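Local coordinates for protein glycerate 2-kinase (Pyrococcus horikoshii, PDB 1X3L) that catalyses the magnesium-dependent transfer of phosphate from ATP to D-glycerate, giving 2-phosphoglycerate, and can also use other nucleotides or pyrophosphate as donor, at residues F365-T370 / N426-A431; P343-A348 / T374-G379; S159-H164 / E225-W230. All blocks are in the same frame, centred on the assembly; numbering follows the deposited sequence.

Contact 1 of 3, residues F365-T370 / N426-A431; sequences FDTDGT and NSIVIA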
# COMPACT_ATOMS: atom_id res chain seq x y z
N PHE A 365 7.53 -6.25 -11.45
CA PHE A 365 8.27 -5.42 -10.51
C PHE A 365 7.48 -5.05 -9.27
O PHE A 365 6.26 -4.98 -9.29
CB PHE A 365 8.73 -4.14 -11.22
CG PHE A 365 7.59 -3.27 -11.69
CD1 PHE A 365 7.23 -2.12 -10.99
CD2 PHE A 365 6.87 -3.61 -12.83
CE1 PHE A 365 6.17 -1.33 -11.42
CE2 PHE A 365 5.81 -2.83 -13.27
CZ PHE A 365 5.46 -1.68 -12.56
N ASP A 366 8.20 -4.81 -8.18
CA ASP A 366 7.60 -4.41 -6.92
C ASP A 366 7.71 -2.88 -6.88
O ASP A 366 8.81 -2.34 -7.01
CB ASP A 366 8.38 -5.01 -5.75
CG ASP A 366 7.56 -5.06 -4.47
OD1 ASP A 366 6.93 -4.05 -4.11
OD2 ASP A 366 7.57 -6.13 -3.82
N THR A 367 6.58 -2.19 -6.70
CA THR A 367 6.60 -0.74 -6.68
C THR A 367 7.36 -0.12 -5.51
O THR A 367 7.59 1.08 -5.50
CB THR A 367 5.17 -0.15 -6.69
OG1 THR A 367 4.43 -0.65 -5.57
CG2 THR A 367 4.45 -0.52 -8.00
N ASP A 368 7.76 -0.93 -4.52
CA ASP A 368 8.51 -0.34 -3.41
C ASP A 368 10.01 -0.28 -3.72
O ASP A 368 10.79 0.16 -2.90
CB ASP A 368 8.27 -1.08 -2.08
CG ASP A 368 8.84 -2.48 -2.05
OD1 ASP A 368 9.75 -2.80 -2.85
OD2 ASP A 368 8.39 -3.27 -1.20
N GLY A 369 10.39 -0.74 -4.91
CA GLY A 369 11.79 -0.67 -5.30
C GLY A 369 12.69 -1.86 -5.04
O GLY A 369 13.80 -1.92 -5.59
N THR A 370 12.25 -2.80 -4.21
CA THR A 370 13.06 -3.98 -3.93
C THR A 370 12.24 -5.24 -4.12
O THR A 370 11.02 -5.24 -3.95
CB THR A 370 13.64 -3.96 -2.50
OG1 THR A 370 12.58 -3.89 -1.55
CG2 THR A 370 14.56 -2.76 -2.31
N ASN A 426 2.53 -2.45 -3.81
CA ASN A 426 2.85 -3.85 -4.12
C ASN A 426 3.33 -4.05 -5.57
O ASN A 426 3.90 -3.16 -6.19
CB ASN A 426 1.61 -4.70 -3.85
CG ASN A 426 1.38 -4.79 -2.37
OD1 ASN A 426 2.29 -5.00 -1.58
ND2 ASN A 426 0.10 -4.64 -1.98
N SER A 427 3.12 -5.24 -6.12
CA SER A 427 3.67 -5.56 -7.43
C SER A 427 2.75 -5.61 -8.63
O SER A 427 1.54 -5.82 -8.50
CB SER A 427 4.43 -6.89 -7.35
OG SER A 427 5.47 -6.81 -6.39
N ILE A 428 3.35 -5.44 -9.80
CA ILE A 428 2.62 -5.47 -11.06
C ILE A 428 3.41 -6.21 -12.13
O ILE A 428 4.64 -6.08 -12.21
CB ILE A 428 2.34 -4.06 -11.60
CG1 ILE A 428 1.55 -3.25 -10.57
CG2 ILE A 428 1.60 -4.15 -12.93
CD1 ILE A 428 1.39 -1.78 -10.92
N VAL A 429 2.70 -7.00 -12.93
CA VAL A 429 3.30 -7.73 -14.02
C VAL A 429 2.67 -7.17 -15.29
O VAL A 429 1.45 -7.13 -15.42
CB VAL A 429 2.99 -9.24 -13.98
CG1 VAL A 429 3.69 -9.93 -15.14
CG2 VAL A 429 3.44 -9.84 -12.65
N ILE A 430 3.50 -6.72 -16.22
CA ILE A 430 2.98 -6.20 -17.47
C ILE A 430 3.40 -7.16 -18.58
O ILE A 430 4.58 -7.45 -18.73
CB ILE A 430 3.54 -4.81 -17.78
CG1 ILE A 430 3.22 -3.83 -16.64
CG2 ILE A 430 2.96 -4.29 -19.09
CD1 ILE A 430 3.81 -2.42 -16.85
N ALA A 431 2.43 -7.68 -19.33
CA ALA A 431 2.73 -8.58 -20.43
C ALA A 431 2.36 -7.90 -21.74
O ALA A 431 1.22 -7.47 -21.94
CB ALA A 431 1.96 -9.90 -20.27
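T367 grips the carbonyl of N426 where strand 359-366 of a mixed sheet ends beside the start of its antiparallel neighbour 427-435. The T367 side chain wraps this oxygen from CB outward. CB stands 3.3 Å from N426 O, and the branch methyl CG2 comes to 3.2 Å from the same atom. With chi1 at 58°, OG1 is tucked over its own backbone and reaches N426 O at 2.6 Å in the carbonyl plane, on a lone pair; it also bonds the backbone N of V425. The second donor to N426 O is T367 N, 2.9 Å away and 40° above that plane, so two bonds from one residue pin the buried carbonyl. The N426 side chain lies about 11 Å from that of K58, a probable substrate-binding residue.

Two residues further into the sheet, F365 and I428 form a hydrogen-bonded pair, with F365 N to I428 O and I428 N to F365 O both 3.0 Å. Between, D366 and S427 form a non-hydrogen-bonded pair on the other sheet face, S427 OG bonding E329. F365 packs beside I428 and on helix 6-20, I428 also on helix 268-281. At the ring edge, F365 CE2 meets I430 CD1 at 4.1 Å.

Contact 2 of 3, residues P343-A348 / T374-G379; sequences PNQEIA and TDAAGG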
# COMPACT_ATOMS: atom_id res chain seq x y z
N PRO A 343 10.42 -12.66 -5.64
CA PRO A 343 9.18 -13.00 -6.36
C PRO A 343 9.12 -12.56 -7.82
O PRO A 343 9.04 -13.39 -8.73
CB PRO A 343 8.09 -12.34 -5.51
CG PRO A 343 8.69 -12.29 -4.13
CD PRO A 343 10.12 -11.89 -4.42
N ASN A 344 9.15 -11.25 -8.05
CA ASN A 344 9.05 -10.73 -9.42
C ASN A 344 10.18 -11.23 -10.32
O ASN A 344 10.00 -11.48 -11.51
CB ASN A 344 9.07 -9.20 -9.34
CG ASN A 344 7.77 -8.72 -8.76
OD1 ASN A 344 6.69 -9.04 -9.26
ND2 ASN A 344 7.88 -7.95 -7.67
N GLN A 345 11.38 -11.41 -9.77
CA GLN A 345 12.47 -11.94 -10.58
C GLN A 345 12.14 -13.38 -10.98
O GLN A 345 12.46 -13.80 -12.10
CB GLN A 345 13.78 -11.91 -9.80
CG GLN A 345 14.29 -10.50 -9.53
CD GLN A 345 15.39 -10.49 -8.50
OE1 GLN A 345 16.49 -10.98 -8.73
NE2 GLN A 345 15.08 -9.93 -7.33
N GLU A 346 11.48 -14.13 -10.10
CA GLU A 346 11.14 -15.50 -10.45
C GLU A 346 9.97 -15.56 -11.44
O GLU A 346 9.90 -16.46 -12.26
CB GLU A 346 10.86 -16.34 -9.19
CG GLU A 346 12.14 -16.91 -8.59
CD GLU A 346 11.91 -18.04 -7.59
OE1 GLU A 346 10.88 -18.74 -7.70
OE2 GLU A 346 12.78 -18.24 -6.71
N ILE A 347 9.06 -14.59 -11.36
CA ILE A 347 7.94 -14.54 -12.29
C ILE A 347 8.51 -14.37 -13.69
O ILE A 347 8.18 -15.12 -14.62
CB ILE A 347 7.01 -13.34 -12.02
CG1 ILE A 347 6.17 -13.58 -10.76
CG2 ILE A 347 6.12 -13.09 -13.24
CD1 ILE A 347 5.27 -12.41 -10.40
N ALA A 348 9.37 -13.36 -13.84
CA ALA A 348 10.00 -13.05 -15.12
C ALA A 348 10.82 -14.21 -15.67
O ALA A 348 10.66 -14.59 -16.83
CB ALA A 348 10.90 -11.82 -14.96
N THR A 374 17.29 -8.18 -2.36
CA THR A 374 18.18 -7.63 -3.38
C THR A 374 17.83 -6.18 -3.65
O THR A 374 16.83 -5.67 -3.14
CB THR A 374 18.05 -8.39 -4.72
OG1 THR A 374 16.88 -7.93 -5.41
CG2 THR A 374 17.93 -9.89 -4.47
N ASP A 375 18.65 -5.52 -4.46
CA ASP A 375 18.43 -4.12 -4.80
C ASP A 375 17.64 -3.93 -6.09
O ASP A 375 17.36 -2.80 -6.50
CB ASP A 375 19.77 -3.40 -4.89
CG ASP A 375 20.42 -3.22 -3.53
OD1 ASP A 375 19.74 -2.69 -2.62
OD2 ASP A 375 21.59 -3.60 -3.36
N ALA A 376 17.28 -5.04 -6.73
CA ALA A 376 16.49 -5.00 -7.96
C ALA A 376 15.01 -4.94 -7.60
O ALA A 376 14.60 -5.47 -6.57
CB ALA A 376 16.76 -6.24 -8.81
N ALA A 377 14.21 -4.29 -8.44
CA ALA A 377 12.78 -4.20 -8.19
C ALA A 377 12.05 -5.38 -8.84
O ALA A 377 10.90 -5.67 -8.51
CB ALA A 377 12.24 -2.89 -8.73
N GLY A 378 12.73 -6.06 -9.76
CA GLY A 378 12.10 -7.19 -10.42
C GLY A 378 12.85 -7.64 -11.65
O GLY A 378 14.05 -7.41 -11.77
N GLY A 379 12.14 -8.28 -12.58
CA GLY A 379 12.78 -8.75 -13.79
C GLY A 379 12.07 -8.29 -15.05
O GLY A 379 10.90 -7.93 -15.02
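T374 OG1, which lies 3.3 Å from Q345 NE2, is held within its own loop by the backbone N of A376 at 3.2 Å, forming an ST turn, and by a bond to the carbonyl O of D371. A valine in its place would probably leave A376 N and D371 O without this shared partner and let the turn approaching the strand shift. The loop feeds a classic beta bulge, in which A377 and G378 both face L416, and helix 343-351 packs its first turns on the glycines there. D371 also serves the helix: its two carboxylate oxygens take the backbone N atoms of N344 and Q345.

With CG beside the backbone N (chi1 -68°), Q345 starts over the bulge, CG lying 3.8 Å from G378 O, and then extends to bring NE2 to the threonine. N344 sets its CB 3.8 Å from G378 CA and directs ND2 to a bond with S427 OG.

Glycines at the strand start allow this close approach. A CB on G378 would press on N344 CB, and its backbone angles alone would jam one against the A377 carbonyl O. A CB on G379 would collide with A348 CB, which rests 3.7 Å from G379 C.

Contact 3 of 3, residues S159-H164 / E225-W230; sequences SGAKIH and ELYDIW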
# COMPACT_ATOMS: atom_id res chain seq x y z
N SER A 159 0.67 -15.97 21.61
CA SER A 159 -0.32 -17.05 21.65
C SER A 159 -0.88 -17.38 20.28
O SER A 159 -1.85 -18.13 20.16
CB SER A 159 -1.46 -16.67 22.59
OG SER A 159 -2.13 -15.51 22.12
N GLY A 160 -0.28 -16.81 19.24
CA GLY A 160 -0.75 -17.07 17.89
C GLY A 160 -2.18 -16.62 17.70
O GLY A 160 -3.11 -17.42 17.84
N ALA A 161 -2.36 -15.35 17.37
CA ALA A 161 -3.69 -14.80 17.16
C ALA A 161 -3.83 -14.29 15.74
O ALA A 161 -2.89 -13.71 15.19
CB ALA A 161 -3.95 -13.67 18.15
N LYS A 162 -5.00 -14.49 15.14
CA LYS A 162 -5.23 -14.03 13.78
C LYS A 162 -5.08 -12.52 13.73
O LYS A 162 -5.45 -11.82 14.68
CB LYS A 162 -6.62 -14.46 13.30
CG LYS A 162 -6.80 -15.98 13.24
CD LYS A 162 -8.11 -16.37 12.56
CE LYS A 162 -8.29 -17.88 12.52
NZ LYS A 162 -9.51 -18.30 11.77
N ILE A 163 -4.53 -12.01 12.63
CA ILE A 163 -4.30 -10.57 12.48
C ILE A 163 -5.52 -9.66 12.66
O ILE A 163 -5.40 -8.56 13.19
CB ILE A 163 -3.64 -10.28 11.11
CG1 ILE A 163 -3.55 -8.76 10.88
CG2 ILE A 163 -4.42 -10.97 10.00
CD1 ILE A 163 -2.90 -8.39 9.57
N HIS A 164 -6.69 -10.10 12.22
CA HIS A 164 -7.87 -9.27 12.35
C HIS A 164 -8.39 -9.27 13.79
O HIS A 164 -9.05 -8.33 14.22
CB HIS A 164 -8.97 -9.73 11.39
CG HIS A 164 -9.59 -11.04 11.74
ND1 HIS A 164 -10.49 -11.19 12.77
CD2 HIS A 164 -9.44 -12.27 11.19
CE1 HIS A 164 -10.87 -12.46 12.84
NE2 HIS A 164 -10.25 -13.13 11.89
N GLU A 225 -9.92 -13.97 25.87
CA GLU A 225 -10.22 -15.18 26.63
C GLU A 225 -9.93 -16.42 25.79
O GLU A 225 -9.33 -17.38 26.27
CB GLU A 225 -11.69 -15.17 27.06
CG GLU A 225 -12.04 -14.11 28.09
CD GLU A 225 -13.50 -14.13 28.50
OE1 GLU A 225 -14.37 -13.95 27.63
OE2 GLU A 225 -13.78 -14.34 29.70
N LEU A 226 -10.36 -16.39 24.53
CA LEU A 226 -10.16 -17.51 23.62
C LEU A 226 -8.69 -17.95 23.57
O LEU A 226 -8.39 -19.12 23.39
CB LEU A 226 -10.61 -17.13 22.21
CG LEU A 226 -10.40 -18.22 21.15
CD1 LEU A 226 -11.25 -19.44 21.49
CD2 LEU A 226 -10.77 -17.68 19.77
N TYR A 227 -7.79 -16.99 23.73
CA TYR A 227 -6.36 -17.28 23.70
C TYR A 227 -5.75 -17.27 25.09
O TYR A 227 -4.54 -17.12 25.25
CB TYR A 227 -5.66 -16.27 22.79
CG TYR A 227 -6.01 -16.45 21.33
CD1 TYR A 227 -6.12 -15.35 20.47
CD2 TYR A 227 -6.23 -17.72 20.79
CE1 TYR A 227 -6.44 -15.52 19.13
CE2 TYR A 227 -6.55 -17.89 19.45
CZ TYR A 227 -6.65 -16.79 18.62
OH TYR A 227 -6.96 -16.96 17.30
N ASP A 228 -6.60 -17.44 26.09
CA ASP A 228 -6.19 -17.47 27.49
C ASP A 228 -5.17 -16.41 27.90
O ASP A 228 -4.20 -16.72 28.60
CB ASP A 228 -5.66 -18.86 27.85
CG ASP A 228 -6.76 -19.91 27.86
OD1 ASP A 228 -7.71 -19.77 28.66
OD2 ASP A 228 -6.67 -20.87 27.07
N ILE A 229 -5.38 -15.17 27.46
CA ILE A 229 -4.47 -14.09 27.82
C ILE A 229 -5.26 -12.97 28.49
O ILE A 229 -4.70 -11.93 28.86
CB ILE A 229 -3.74 -13.51 26.59
CG1 ILE A 229 -4.75 -13.12 25.51
CG2 ILE A 229 -2.73 -14.53 26.07
CD1 ILE A 229 -4.11 -12.47 24.30
N TRP A 230 -6.56 -13.19 28.66
CA TRP A 230 -7.44 -12.21 29.28
C TRP A 230 -6.94 -11.84 30.67
O TRP A 230 -6.99 -10.67 31.07
CB TRP A 230 -8.87 -12.77 29.37
CG TRP A 230 -9.82 -11.92 30.17
CD1 TRP A 230 -10.39 -12.23 31.37
CD2 TRP A 230 -10.30 -10.61 29.83
NE1 TRP A 230 -11.19 -11.21 31.81
CE2 TRP A 230 -11.16 -10.20 30.88
CE3 TRP A 230 -10.10 -9.75 28.75
CZ2 TRP A 230 -11.81 -8.96 30.87
CZ3 TRP A 230 -10.75 -8.52 28.74
CH2 TRP A 230 -11.59 -8.13 29.80
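Y227, the first residue past helix 217-226, lays its ring against the loop S159-K162. Its CG stands beside the backbone N (chi1 -69°), which sends the ring toward the first segment. Near the base, Y227 CB lies 3.7 Å from S159 OG, whose polar partner is the carbonyl O of L155. Further out, A161 CB comes obliquely to within 3.3 Å of Y227 CE1, a tight apolar contact. Over one face, displaced toward the rim, sits G160 O, 3.7 Å from Y227 CZ.

The phenolic end reaches the start of helix 163-171. Y227 OH bonds E165 OE1, an oxygen that also takes the backbone N of K162, the N-cap of that helix. The K162 side chain crosses the tyrosine at about a right angle, with its CG 4.2 Å from Y227 OH, and then leads away extended.

Next comes D228, the C-prime residue of a Schellman motif. At its positive phi of 43° the chain reverses out of the helix, D228 N bonding E225 O at 2.7 Å and I229 N bonding L224 O. I229 then points back to the first segment, packing on L155 and L156 of helix 146-158, with its CG2 4.1 Å from S159 OG.

How the contacts relate
From the N terminus, contact 3 forms first: 225-230 returns to 159-164 and closes a loop of 60 residues that includes strand 188-194 of the parallel sheet. It ties the end of helix 217-226 to the corner between helices 146-158 and 163-171. Contacts 2 and 1 follow in the C-terminal half and cross, their segments alternating along the chain. Contact 2 closes 25 residues, including nearly all of strand 359-366, and seats a helix on the mixed sheet. Contact 1 closes 55, including strand 378-382 and the helices from 385 to 411, and pairs two strands of that sheet. D366 N to A377 O, at 2.9 Å, probably links them by a hydrogen bond. Contact 3 stands apart, its centre about 34 Å from that of contact 1.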